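Side-chain contact in VIN1 (Oscarella pearsei, PDB 6BFI), which probably binds actin filaments and may play a role in cell-cell adhesion, as a sponge member of the vinculin family: residues N689-L694 against D809-S814. Residues are numbered along the deposited sequence; the frame is centred on the assembly and turned at random.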
loop_
_atom_site.group_PDB
_atom_site.type_symbol
_atom_site.label_atom_id
_atom_site.label_comp_id
_atom_site.label_asym_id
_atom_site.label_seq_id
_atom_site.Cartn_x
_atom_site.Cartn_y
_atom_site.Cartn_z
ATOM N N ASN A 689 12.538 -24.434 9.589
ATOM C CA ASN A 689 11.965 -23.344 8.800
ATOM C C ASN A 689 11.914 -23.803 7.345
ATOM O O ASN A 689 12.917 -23.721 6.630
ATOM C CB ASN A 689 12.783 -22.070 8.957
ATOM C CG ASN A 689 12.087 -20.853 8.381
ATOM O OD1 ASN A 689 11.194 -20.968 7.542
ATOM N ND2 ASN A 689 12.498 -19.674 8.831
ATOM N N ASP A 690 10.742 -24.268 6.914
ATOM C CA ASP A 690 10.568 -24.712 5.538
ATOM C C ASP A 690 10.440 -23.554 4.557
ATOM O O ASP A 690 10.719 -23.735 3.366
ATOM C CB ASP A 690 9.342 -25.622 5.433
ATOM C CG ASP A 690 9.431 -26.828 6.352
ATOM O OD1 ASP A 690 10.557 -27.312 6.594
ATOM O OD2 ASP A 690 8.376 -27.289 6.838
ATOM N N LEU A 691 10.029 -22.372 5.028
ATOM C CA LEU A 691 9.888 -21.222 4.140
ATOM C C LEU A 691 11.229 -20.840 3.527
ATOM O O LEU A 691 11.329 -20.601 2.316
ATOM C CB LEU A 691 9.283 -20.044 4.907
ATOM C CG LEU A 691 8.844 -18.804 4.117
ATOM C CD1 LEU A 691 7.626 -18.178 4.762
ATOM C CD2 LEU A 691 9.960 -17.774 4.015
ATOM N N ILE A 692 12.275 -20.780 4.353
ATOM C CA ILE A 692 13.612 -20.468 3.853
ATOM C C ILE A 692 14.060 -21.515 2.841
ATOM O O ILE A 692 14.718 -21.196 1.842
ATOM C CB ILE A 692 14.598 -20.346 5.030
ATOM C CG1 ILE A 692 14.184 -19.195 5.949
ATOM C CG2 ILE A 692 16.020 -20.144 4.532
ATOM C CD1 ILE A 692 14.058 -17.862 5.236
ATOM N N SER A 693 13.695 -22.778 3.073
ATOM C CA SER A 693 14.054 -23.843 2.141
ATOM C C SER A 693 13.379 -23.636 0.790
ATOM O O SER A 693 14.035 -23.686 -0.261
ATOM C CB SER A 693 13.671 -25.200 2.730
ATOM O OG SER A 693 14.083 -25.301 4.082
ATOM N N LEU A 694 12.063 -23.400 0.800
ATOM C CA LEU A 694 11.340 -23.164 -0.446
ATOM C C LEU A 694 11.896 -21.955 -1.186
ATOM O O LEU A 694 12.012 -21.969 -2.418
ATOM C CB LEU A 694 9.849 -22.968 -0.167
ATOM C CG LEU A 694 9.097 -24.058 0.598
ATOM C CD1 LEU A 694 7.602 -23.781 0.585
ATOM C CD2 LEU A 694 9.399 -25.437 0.030
ATOM N N ASP A 809 10.104 -9.763 -0.291
ATOM C CA ASP A 809 9.210 -9.074 0.632
ATOM C C ASP A 809 8.328 -10.055 1.397
ATOM O O ASP A 809 7.890 -9.753 2.512
ATOM C CB ASP A 809 8.357 -8.056 -0.123
ATOM C CG ASP A 809 9.173 -6.888 -0.646
ATOM O OD1 ASP A 809 10.114 -6.459 0.053
ATOM O OD2 ASP A 809 8.875 -6.402 -1.758
ATOM N N VAL A 810 8.067 -11.233 0.825
ATOM C CA VAL A 810 7.317 -12.258 1.545
ATOM C C VAL A 810 8.174 -12.879 2.643
ATOM O O VAL A 810 7.658 -13.254 3.703
ATOM C CB VAL A 810 6.780 -13.318 0.563
ATOM C CG1 VAL A 810 6.384 -14.594 1.294
ATOM C CG2 VAL A 810 5.584 -12.772 -0.197
ATOM N N ILE A 811 9.487 -12.999 2.420
ATOM C CA ILE A 811 10.379 -13.429 3.495
ATOM C C ILE A 811 10.270 -12.469 4.671
ATOM O O ILE A 811 9.966 -12.867 5.804
ATOM C CB ILE A 811 11.833 -13.521 3.002
ATOM C CG1 ILE A 811 11.961 -14.455 1.805
ATOM C CG2 ILE A 811 12.748 -13.984 4.130
ATOM C CD1 ILE A 811 13.343 -14.422 1.205
ATOM N N ARG A 812 10.505 -11.178 4.410
ATOM C CA ARG A 812 10.494 -10.215 5.508
ATOM C C ARG A 812 9.122 -10.135 6.174
ATOM O O ARG A 812 9.021 -10.108 7.408
ATOM C CB ARG A 812 10.937 -8.842 5.007
ATOM C CG ARG A 812 12.361 -8.825 4.478
ATOM C CD ARG A 812 12.780 -7.433 4.044
ATOM N NE ARG A 812 14.108 -7.436 3.440
ATOM C CZ ARG A 812 14.720 -6.353 2.973
ATOM N NH1 ARG A 812 14.123 -5.171 3.042
ATOM N NH2 ARG A 812 15.930 -6.452 2.442
ATOM N N ALA A 813 8.051 -10.110 5.375
ATOM C CA ALA A 813 6.709 -10.019 5.941
ATOM C C ALA A 813 6.342 -11.268 6.731
ATOM O O ALA A 813 5.563 -11.187 7.687
ATOM C CB ALA A 813 5.684 -9.771 4.834
ATOM N N SER A 814 6.883 -12.426 6.348
ATOM C CA SER A 814 6.631 -13.646 7.106
ATOM C C SER A 814 7.369 -13.623 8.436
ATOM O O SER A 814 6.813 -14.012 9.473
ATOM C CB SER A 814 7.038 -14.868 6.284
ATOM O OG SER A 814 6.352 -14.906 5.046
#
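L691 and I692 meet I811 and S814 without any ring or planar group between them, so neither side of this interface offers a face or edge to stack on. The nearest flat group in 689-694, the carboxamide of N689 just before helix 690-710, brings ND2 no nearer than 7.4 Å to I811 CG2. As N-cap, it turns OD1 to the helix start, accepting weak bonds from L691 N and I692 N, while its ND2 has a weak bond to L831 O.

Between the helices, L691 reaches with both branches. Its CA-CB bond points at helix 786-817, and CG anti to the backbone N (chi1 -171°) sets both methyls against that helix. There L691 CD1 touches S814 OG at 3.5 Å, and L691 CD2 comes to 4.4 Å from I811 CA. Alongside, I692 contributes only its end: although its CB is not directed at the partner, I692 CD1 reaches I811 CG2 at 4.2 Å.

The short segments run antiparallel at 175° with axes 11.2 Å apart, a wide spacing that agrees with the modest 153 Å² buried. Other helices complete the packing: L739 and I743 of helix 718-745 touch L691, L756 of helix 750-760 touches S814, and A681 of helix 669-682 touches I811. This places the contact inside a bundle consistent with the actin-binding tail of vinculins.

No hydrogen bond crosses the interface. The S814 hydroxyl, facing a methyl, appears to turn back on V810 O in its own helix, though that bond is doubtfully short; cohesion between the segments is therefore probably dispersion and burial of apolar surface.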